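Local coordinates for putative lipoprotein (Clostridium difficile, PDB 4EXR), which is of unknown function, a putative lipoprotein with two PepSY-family regions that binds a sodium ion in the crystal, at residues Glu121-Glu126 with Tyr156-Asp161; Glu133-Lys138 with Phe144-Ile149. All coordinates share one frame; numbering follows the deposited sequence. Where two conformers were deposited one is given.

From the N terminus, the chain passes helix 34-44 and the four strands between residues 49 and 93 before it reaches helix 116-126, where contact 1 opens. It then runs along strand 130-139, turns, and comes back along strand 142-151. Contact 2 closes this short hairpin loop, five residues long between its segments. Strand 154-161 follows, and its packing against residues 121-126 closes the larger loop of contact 1, with contact 2 nested inside. Contact 1 lays the helix on the sheet and contact 2 knits two of the sheet's strands. Strands 142-151 and 154-161 are neighbours, so the contacts join directly, within the second PepSY region.

Contact 1: Glu121-Glu126 with Tyr156-Asp161; sequences EIALKE and YDIKVD
V160 turns CG1 anti to its backbone N (chi1 178°), which leaves CG2 beside that N, and both methyls meet CG2 of I122. I158 places its branches likewise, CG2 anti to N and CG1 beside it (chi1 -46°), so that CB, CG1 and CG2 all lie against the methyl of A123. The CB atoms of A123 and I158 are 3.8 Å apart. I158 CG2 is equally near that methyl, also 3.8 Å from A123 CB, and it reaches on to A123 CA at 4.0 Å. I158 CG1 touches the same A123 CB more loosely. The small side chain of A123 lets the helix backbone come close to the strand, its CA only 6.0 Å from the CA of I158. One residue earlier, I122 CG2 lies across the forked end of V160, 4.0 Å from V160 CG1 and 4.1 Å from V160 CG2, the two side chains crossing at a slant. V160 CG2 also leans toward A123, 4.3 Å from A123 CB. The side-chain contacts across the interface are all apolar: I158 and V160, two apart on the strand, pack against the consecutive helix residues I122 and A123. The axes of the two short segments pass 8.7 Å apart, their N-to-C directions at 129°. This is the packing of an α-helix on one face of an antiparallel sheet, here within the second PepSY region. A123 also rests on I147 and I149 of the adjoining strand 142-151, while I122 and I158 extend the apolar layer to V167 and V170 of strand 167-172, an edge strand of the sheet within this chain.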
ATOM      1  N   GLU A 121       0.778 -28.018 -15.298  1.00 32.40           N
ATOM      2  CA  GLU A 121       0.544 -29.238 -16.088  1.00 36.02           C
ATOM      3  C   GLU A 121      -0.083 -30.353 -15.252  1.00 39.46           C
ATOM      4  O   GLU A 121      -0.995 -31.035 -15.704  1.00 37.96           O
ATOM      5  CB  GLU A 121       1.841 -29.723 -16.732  1.00 37.97           C
ATOM      6  CG  GLU A 121       2.342 -28.829 -17.855  1.00 51.24           C
ATOM      7  CD  GLU A 121       3.766 -29.149 -18.265  1.00 67.96           C
ATOM      8  OE1 GLU A 121       4.388 -30.049 -17.649  1.00 75.14           O
ATOM      9  OE2 GLU A 121       4.265 -28.490 -19.201  1.00 72.08           O
ATOM     10  N   ILE A 122       0.403 -30.533 -14.030  1.00 35.88           N
ATOM     11  CA  ILE A 122      -0.182 -31.510 -13.118  1.00 35.89           C
ATOM     12  C   ILE A 122      -1.642 -31.172 -12.796  1.00 39.02           C
ATOM     13  O   ILE A 122      -2.518 -32.044 -12.810  1.00 38.03           O
ATOM     14  CB  ILE A 122       0.641 -31.619 -11.808  1.00 38.35           C
ATOM     15  CG1 ILE A 122       1.952 -32.362 -12.079  1.00 39.46           C
ATOM     16  CG2 ILE A 122      -0.165 -32.330 -10.722  1.00 33.98           C
ATOM     17  CD1 ILE A 122       2.952 -32.306 -10.941  1.00 38.53           C
ATOM     18  N   ALA A 123      -1.904 -29.900 -12.517  1.00 33.46           N
ATOM     19  CA  ALA A 123      -3.260 -29.457 -12.190  1.00 37.49           C
ATOM     20  C   ALA A 123      -4.216 -29.638 -13.369  1.00 32.99           C
ATOM     21  O   ALA A 123      -5.382 -30.003 -13.195  1.00 40.31           O
ATOM     22  CB  ALA A 123      -3.247 -27.999 -11.735  1.00 33.97           C
ATOM     23  N   LEU A 124      -3.720 -29.373 -14.568  1.00 33.63           N
ATOM     24  CA  LEU A 124      -4.551 -29.478 -15.764  1.00 38.04           C
ATOM     25  C   LEU A 124      -4.937 -30.920 -16.101  1.00 44.24           C
ATOM     26  O   LEU A 124      -5.959 -31.154 -16.742  1.00 44.96           O
ATOM     27  CB  LEU A 124      -3.866 -28.815 -16.949  1.00 38.96           C
ATOM     28  CG  LEU A 124      -4.031 -27.302 -16.984  1.00 41.45           C
ATOM     29  CD1 LEU A 124      -3.094 -26.701 -18.008  1.00 43.93           C
ATOM     30  CD2 LEU A 124      -5.479 -26.929 -17.287  1.00 44.26           C
ATOM     31  N   LYS A 125      -4.117 -31.877 -15.670  1.00 42.57           N
ATOM     32  CA  LYS A 125      -4.423 -33.291 -15.863  1.00 47.29           C
ATOM     33  C   LYS A 125      -5.450 -33.762 -14.846  1.00 52.14           C
ATOM     34  O   LYS A 125      -6.090 -34.796 -15.028  1.00 56.58           O
ATOM     35  CB  LYS A 125      -3.155 -34.144 -15.760  1.00 53.42           C
ATOM     36  CG  LYS A 125      -2.099 -33.809 -16.798  1.00 52.34           C
ATOM     37  CD  LYS A 125      -1.500 -35.064 -17.402  1.00 60.37           C
ATOM     38  CE  LYS A 125      -0.775 -35.903 -16.376  1.00 62.34           C
ATOM     39  NZ  LYS A 125      -0.310 -37.183 -16.984  1.00 72.33           N
ATOM     40  N   GLU A 126      -5.595 -33.005 -13.766  1.00 53.52           N
ATOM     41  CA  GLU A 126      -6.589 -33.312 -12.744  1.00 53.74           C
ATOM     42  C   GLU A 126      -7.926 -32.666 -13.103  1.00 55.47           C
ATOM     43  O   GLU A 126      -8.998 -33.177 -12.762  1.00 55.18           O
ATOM     44  CB  GLU A 126      -6.121 -32.807 -11.376  1.00 48.21           C
ATOM     45  CG  GLU A 126      -7.025 -33.209 -10.231  1.00 58.89           C
ATOM     46  CD  GLU A 126      -7.005 -34.709  -9.973  1.00 77.91           C
ATOM     47  OE1 GLU A 126      -5.988 -35.360 -10.313  1.00 78.32           O
ATOM     48  OE2 GLU A 126      -8.004 -35.235  -9.433  1.00 83.46           O
ATOM     49  N   TYR A 156     -12.025 -23.589 -10.305  1.00 40.40           N
ATOM     50  CA  TYR A 156     -11.446 -24.657  -9.501  1.00 37.74           C
ATOM     51  C   TYR A 156     -10.088 -24.230  -8.982  1.00 37.07           C
ATOM     52  O   TYR A 156      -9.292 -23.640  -9.717  1.00 36.60           O
ATOM     53  CB  TYR A 156     -11.285 -25.942 -10.330  1.00 41.60           C
ATOM     54  CG  TYR A 156     -12.586 -26.532 -10.827  1.00 48.94           C
ATOM     55  CD1 TYR A 156     -13.118 -26.155 -12.052  1.00 44.94           C
ATOM     56  CD2 TYR A 156     -13.282 -27.471 -10.070  1.00 54.91           C
ATOM     57  CE1 TYR A 156     -14.309 -26.688 -12.510  1.00 55.86           C
ATOM     58  CE2 TYR A 156     -14.477 -28.011 -10.522  1.00 59.46           C
ATOM     59  CZ  TYR A 156     -14.986 -27.614 -11.745  1.00 59.15           C
ATOM     60  OH  TYR A 156     -16.173 -28.141 -12.204  1.00 62.03           O
ATOM     61  N   ASP A 157      -9.835 -24.513  -7.709  1.00 35.66           N
ATOM     62  CA  ASP A 157      -8.506 -24.360  -7.142  1.00 32.48           C
ATOM     63  C   ASP A 157      -7.916 -25.750  -6.933  1.00 35.17           C
ATOM     64  O   ASP A 157      -8.510 -26.597  -6.257  1.00 37.66           O
ATOM     65  CB  ASP A 157      -8.556 -23.589  -5.821  1.00 43.00           C
ATOM     66  CG  ASP A 157      -8.810 -22.098  -6.018  1.00 54.59           C
ATOM     67  OD1 ASP A 157      -8.359 -21.538  -7.040  1.00 48.17           O
ATOM     68  OD2 ASP A 157      -9.455 -21.483  -5.143  1.00 65.38           O
ATOM     69  N   ILE A 158      -6.766 -25.990  -7.549  1.00 30.61           N
ATOM     70  CA  ILE A 158      -6.082 -27.262  -7.424  1.00 31.62           C
ATOM     71  C   ILE A 158      -4.804 -27.016  -6.636  1.00 28.67           C
ATOM     72  O   ILE A 158      -3.989 -26.181  -7.028  1.00 30.93           O
ATOM     73  CB  ILE A 158      -5.667 -27.825  -8.805  1.00 35.94           C
ATOM     74  CG1 ILE A 158      -6.816 -27.737  -9.817  1.00 44.38           C
ATOM     75  CG2 ILE A 158      -5.126 -29.257  -8.661  1.00 34.56           C
ATOM     76  CD1 ILE A 158      -7.974 -28.649  -9.520  1.00 47.74           C
ATOM     77  N   LYS A 159      -4.621 -27.738  -5.537  1.00 28.48           N
ATOM     78  CA  LYS A 159      -3.398 -27.610  -4.758  1.00 31.02           C
ATOM     79  C   LYS A 159      -2.455 -28.760  -5.070  1.00 31.73           C
ATOM     80  O   LYS A 159      -2.843 -29.931  -5.000  1.00 33.21           O
ATOM     81  CB  LYS A 159      -3.718 -27.522  -3.264  1.00 28.19           C
ATOM     82  CG  LYS A 159      -4.612 -26.330  -2.952  1.00 33.44           C
ATOM     83  CD  LYS A 159      -4.925 -26.174  -1.476  1.00 35.45           C
ATOM     84  CE  LYS A 159      -5.730 -24.895  -1.254  1.00 40.28           C
ATOM     85  NZ  LYS A 159      -6.135 -24.717   0.162  1.00 51.03           N
ATOM     86  N   VAL A 160      -1.228 -28.410  -5.450  1.00 28.25           N
ATOM     87  CA  VAL A 160      -0.215 -29.386  -5.835  1.00 26.50           C
ATOM     88  C   VAL A 160       1.004 -29.258  -4.915  1.00 29.49           C
ATOM     89  O   VAL A 160       1.558 -28.167  -4.787  1.00 28.50           O
ATOM     90  CB  VAL A 160       0.241 -29.140  -7.293  1.00 31.59           C
ATOM     91  CG1 VAL A 160       1.341 -30.111  -7.695  1.00 32.38           C
ATOM     92  CG2 VAL A 160      -0.947 -29.204  -8.267  1.00 29.97           C
ATOM     93  N   ASP A 161       1.417 -30.359  -4.274  1.00 28.76           N
ATOM     94  CA  ASP A 161       2.650 -30.369  -3.473  1.00 25.33           C
ATOM     95  C   ASP A 161       3.829 -29.856  -4.301  1.00 31.15           C
ATOM     96  O   ASP A 161       4.113 -30.372  -5.390  1.00 31.85           O
ATOM     97  CB  ASP A 161       2.963 -31.779  -2.960  1.00 26.97           C
ATOM     98  CG  ASP A 161       4.131 -31.795  -1.984  1.00 43.60           C
ATOM     99  OD1 ASP A 161       5.282 -31.537  -2.408  1.00 37.23           O
ATOM    100  OD2 ASP A 161       3.902 -32.073  -0.788  1.00 49.66           O
TER

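Contact 2: Glu133-Lys138 with Phe144-Ile149; sequences EWSLDK and FYKIRI. With NA (sodium ion), chain B.
L136 lays its CD2 methyl squarely over the centre of the Y145 ring, 3.5 Å from the centroid and 5° off the normal, a close CH-pi contact. The edge of the same tyrosine points at a face of W134 in an offset edge-to-face pair, planes at 72° and centroids 5.6 Å apart. Beside them I147 CD1 reaches W134 CB at 3.5 Å. On the other face of the sheet F144 sets its ring, CG held between the backbone N and carbonyl carbon (chi1 53°), against D137: the D137 carbonyl oxygen sits over one ring face and D137 CB touches CE1 and CZ. These residues belong to an antiparallel β-hairpin of the PepSY region. S135 with K146 and D137 with F144 are its hydrogen-bonded pairs, W134-I147 and L136-Y145 its non-hydrogen-bonded ones. K146 N gives S135 O a hydrogen bond of 2.8 Å. A water bridges S135 OG and K146 O. D137 OD1 binds the sodium ion at 2.3 Å; two waters, V51 O and D52 OD1 from strand 49-58 complete the site, and K138 N gives OD1 a weak hydrogen bond. Further out, M114 O takes the tyrosine hydroxyl, P116 and A119 of helix 116-126 touch the Y145 side chain, and R148 NE forms a salt bridge with D157 of the next strand.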
ATOM      1  N   GLU A 133      -4.576 -18.121 -12.757  1.00 35.01           N
ATOM      2  CA  GLU A 133      -3.667 -17.634 -11.728  0.50 32.01           C
ATOM      3  C   GLU A 133      -2.958 -18.808 -11.080  1.00 32.47           C
ATOM      4  O   GLU A 133      -3.454 -19.935 -11.101  1.00 32.72           O
ATOM      5  CB  GLU A 133      -4.436 -16.843 -10.654  0.50 36.93           C
ATOM      6  CG  GLU A 133      -3.542 -16.179  -9.599  0.50 45.24           C
ATOM      7  CD  GLU A 133      -4.248 -15.923  -8.280  0.50 47.51           C
ATOM      8  OE1 GLU A 133      -5.427 -15.518  -8.311  0.50 55.05           O
ATOM      9  OE2 GLU A 133      -3.624 -16.132  -7.214  0.50 34.64           O
ATOM     10  N   TRP A 134      -1.778 -18.544 -10.521  1.00 31.46           N
ATOM     11  CA  TRP A 134      -1.158 -19.520  -9.641  1.00 27.75           C
ATOM     12  C   TRP A 134      -0.568 -18.785  -8.452  1.00 27.93           C
ATOM     13  O   TRP A 134      -0.238 -17.602  -8.536  1.00 25.61           O
ATOM     14  CB  TRP A 134      -0.129 -20.422 -10.338  1.00 27.62           C
ATOM     15  CG  TRP A 134       1.121 -19.768 -10.864  1.00 27.52           C
ATOM     16  CD1 TRP A 134       1.416 -19.497 -12.184  1.00 32.17           C
ATOM     17  CD2 TRP A 134       2.262 -19.338 -10.104  1.00 28.86           C
ATOM     18  NE1 TRP A 134       2.660 -18.925 -12.274  1.00 32.69           N
ATOM     19  CE2 TRP A 134       3.197 -18.813 -11.021  1.00 31.05           C
ATOM     20  CE3 TRP A 134       2.581 -19.345  -8.737  1.00 25.84           C
ATOM     21  CZ2 TRP A 134       4.419 -18.294 -10.615  1.00 26.65           C
ATOM     22  CZ3 TRP A 134       3.801 -18.835  -8.343  1.00 28.55           C
ATOM     23  CH2 TRP A 134       4.702 -18.312  -9.276  1.00 27.30           C
ATOM     24  N   SER A 135      -0.486 -19.488  -7.333  1.00 24.47           N
ATOM     25  CA  SER A 135       0.180 -18.955  -6.163  1.00 23.16           C
ATOM     26  C   SER A 135       0.921 -20.069  -5.436  1.00 25.67           C
ATOM     27  O   SER A 135       0.720 -21.256  -5.709  1.00 27.84           O
ATOM     28  CB  SER A 135      -0.806 -18.232  -5.241  1.00 28.79           C
ATOM     29  OG  SER A 135      -1.909 -19.046  -4.901  1.00 35.74           O
ATOM     30  N   LEU A 136       1.812 -19.668  -4.547  1.00 24.29           N
ATOM     31  CA  LEU A 136       2.487 -20.587  -3.662  1.00 21.99           C
ATOM     32  C   LEU A 136       2.052 -20.178  -2.270  1.00 22.98           C
ATOM     33  O   LEU A 136       2.047 -18.993  -1.945  1.00 23.39           O
ATOM     34  CB  LEU A 136       3.997 -20.453  -3.814  1.00 25.57           C
ATOM     35  CG  LEU A 136       4.555 -21.227  -5.004  1.00 30.08           C
ATOM     36  CD1 LEU A 136       5.883 -20.631  -5.446  1.00 29.46           C
ATOM     37  CD2 LEU A 136       4.706 -22.703  -4.625  1.00 26.57           C
ATOM     38  N   ASP A 137       1.677 -21.163  -1.462  1.00 21.77           N
ATOM     39  CA  ASP A 137       1.167 -20.919  -0.121  1.00 26.45           C
ATOM     40  C   ASP A 137       1.591 -22.095   0.756  1.00 28.05           C
ATOM     41  O   ASP A 137       2.057 -23.119   0.246  1.00 26.83           O
ATOM     42  CB  ASP A 137      -0.358 -20.798  -0.161  1.00 28.84           C
ATOM     43  CG  ASP A 137      -0.940 -20.107   1.085  1.00 40.59           C
ATOM     44  OD1 ASP A 137      -0.170 -19.590   1.932  1.00 31.85           O
ATOM     45  OD2 ASP A 137      -2.182 -20.073   1.208  1.00 40.44           O
ATOM     46  N   LYS A 138       1.448 -21.946   2.068  1.00 28.68           N
ATOM     47  CA  LYS A 138       1.791 -23.027   2.974  1.00 28.13           C
ATOM     48  C   LYS A 138       0.712 -23.198   4.028  1.00 30.87           C
ATOM     49  O   LYS A 138       0.245 -22.225   4.616  1.00 36.77           O
ATOM     50  CB  LYS A 138       3.134 -22.764   3.659  1.00 25.69           C
ATOM     51  CG  LYS A 138       3.513 -23.851   4.687  1.00 31.99           C
ATOM     52  CD  LYS A 138       4.783 -23.515   5.459  1.00 33.66           C
ATOM     53  CE  LYS A 138       4.499 -22.518   6.576  1.00 32.79           C
ATOM     54  NZ  LYS A 138       5.749 -22.136   7.302  1.00 33.33           N
ATOM     55  N   PHE A 144       2.572 -25.570  -1.128  1.00 21.50           N
ATOM     56  CA  PHE A 144       1.935 -26.077  -2.323  1.00 24.05           C
ATOM     57  C   PHE A 144       1.720 -24.967  -3.347  1.00 25.20           C
ATOM     58  O   PHE A 144       1.616 -23.788  -2.997  1.00 23.85           O
ATOM     59  CB  PHE A 144       0.597 -26.742  -1.967  1.00 26.05           C
ATOM     60  CG  PHE A 144      -0.319 -25.859  -1.163  1.00 33.72           C
ATOM     61  CD1 PHE A 144      -1.165 -24.957  -1.790  1.00 27.47           C
ATOM     62  CD2 PHE A 144      -0.327 -25.924   0.223  1.00 32.84           C
ATOM     63  CE1 PHE A 144      -1.991 -24.129  -1.049  1.00 24.91           C
ATOM     64  CE2 PHE A 144      -1.155 -25.105   0.966  1.00 32.30           C
ATOM     65  CZ  PHE A 144      -1.995 -24.210   0.329  1.00 28.35           C
ATOM     66  N   TYR A 145       1.667 -25.356  -4.619  1.00 23.99           N
ATOM     67  CA  TYR A 145       1.142 -24.468  -5.640  1.00 24.98           C
ATOM     68  C   TYR A 145      -0.374 -24.563  -5.573  1.00 30.41           C
ATOM     69  O   TYR A 145      -0.930 -25.645  -5.398  1.00 31.51           O
ATOM     70  CB  TYR A 145       1.598 -24.901  -7.034  1.00 24.37           C
ATOM     71  CG  TYR A 145       3.001 -24.470  -7.419  1.00 27.84           C
ATOM     72  CD1 TYR A 145       3.243 -23.195  -7.923  1.00 26.20           C
ATOM     73  CD2 TYR A 145       4.071 -25.353  -7.317  1.00 26.02           C
ATOM     74  CE1 TYR A 145       4.520 -22.803  -8.290  1.00 24.40           C
ATOM     75  CE2 TYR A 145       5.355 -24.973  -7.698  1.00 22.90           C
ATOM     76  CZ  TYR A 145       5.565 -23.700  -8.182  1.00 25.94           C
ATOM     77  OH  TYR A 145       6.837 -23.319  -8.542  1.00 27.51           O
ATOM     78  N   LYS A 146      -1.045 -23.428  -5.695  1.00 26.63           N
ATOM     79  CA  LYS A 146      -2.493 -23.415  -5.800  1.00 26.41           C
ATOM     80  C   LYS A 146      -2.799 -22.880  -7.194  1.00 32.93           C
ATOM     81  O   LYS A 146      -2.525 -21.719  -7.486  1.00 27.92           O
ATOM     82  CB  LYS A 146      -3.078 -22.489  -4.747  1.00 27.80           C
ATOM     83  CG  LYS A 146      -4.600 -22.374  -4.762  1.00 34.04           C
ATOM     84  CD  LYS A 146      -5.010 -21.303  -3.766  1.00 38.74           C
ATOM     85  CE  LYS A 146      -6.500 -21.271  -3.526  1.00 61.11           C
ATOM     86  NZ  LYS A 146      -6.841 -20.274  -2.467  1.00 68.92           N
ATOM     87  N   ILE A 147      -3.326 -23.741  -8.058  1.00 30.98           N
ATOM     88  CA  ILE A 147      -3.584 -23.377  -9.450  1.00 30.48           C
ATOM     89  C   ILE A 147      -5.067 -23.090  -9.651  1.00 32.23           C
ATOM     90  O   ILE A 147      -5.918 -23.927  -9.343  1.00 31.00           O
ATOM     91  CB  ILE A 147      -3.144 -24.505 -10.423  1.00 26.11           C
ATOM     92  CG1 ILE A 147      -1.719 -24.987 -10.090  1.00 28.34           C
ATOM     93  CG2 ILE A 147      -3.293 -24.054 -11.882  1.00 25.61           C
ATOM     94  CD1 ILE A 147      -0.657 -23.915 -10.170  1.00 28.60           C
ATOM     95  N   ARG A 148      -5.375 -21.901 -10.161  1.00 28.45           N
ATOM     96  CA  ARG A 148      -6.757 -21.529 -10.430  1.00 31.02           C
ATOM     97  C   ARG A 148      -7.100 -21.846 -11.893  1.00 33.53           C
ATOM     98  O   ARG A 148      -6.446 -21.352 -12.808  1.00 34.09           O
ATOM     99  CB  ARG A 148      -6.979 -20.042 -10.136  1.00 33.72           C
ATOM    100  CG  ARG A 148      -8.255 -19.472 -10.738  1.00 47.38           C
ATOM    101  CD  ARG A 148      -9.488 -20.074 -10.093  1.00 59.21           C
ATOM    102  NE  ARG A 148      -9.553 -19.760  -8.667  1.00 74.02           N
ATOM    103  CZ  ARG A 148     -10.458 -18.959  -8.111  1.00 76.14           C
ATOM    104  NH1 ARG A 148     -11.399 -18.388  -8.857  1.00 71.23           N
ATOM    105  NH2 ARG A 148     -10.427 -18.740  -6.802  1.00 72.88           N
ATOM    106  N   ILE A 149      -8.107 -22.691 -12.097  1.00 31.06           N
ATOM    107  CA  ILE A 149      -8.488 -23.159 -13.432  1.00 33.41           C
ATOM    108  C   ILE A 149      -9.979 -22.934 -13.646  1.00 38.76           C
ATOM    109  O   ILE A 149     -10.791 -23.376 -12.837  1.00 42.58           O
ATOM    110  CB  ILE A 149      -8.155 -24.673 -13.629  1.00 37.08           C
ATOM    111  CG1 ILE A 149      -6.643 -24.903 -13.584  1.00 34.09           C
ATOM    112  CG2 ILE A 149      -8.741 -25.219 -14.954  1.00 36.36           C
ATOM    113  CD1 ILE A 149      -6.232 -26.355 -13.455  1.00 35.61           C
TER
HETATM  114 NA    NA B 301       1.020 -17.751   2.737  1.00 37.65          NA
HETATM  115  O   HOH W   1      -3.882 -19.409  -7.038  1.00 38.08           O
HETATM  116  O   HOH W   2       0.511 -15.946   4.180  1.00 34.87           O
HETATM  117  O   HOH W   3       2.124 -19.218   4.197  1.00 31.10           O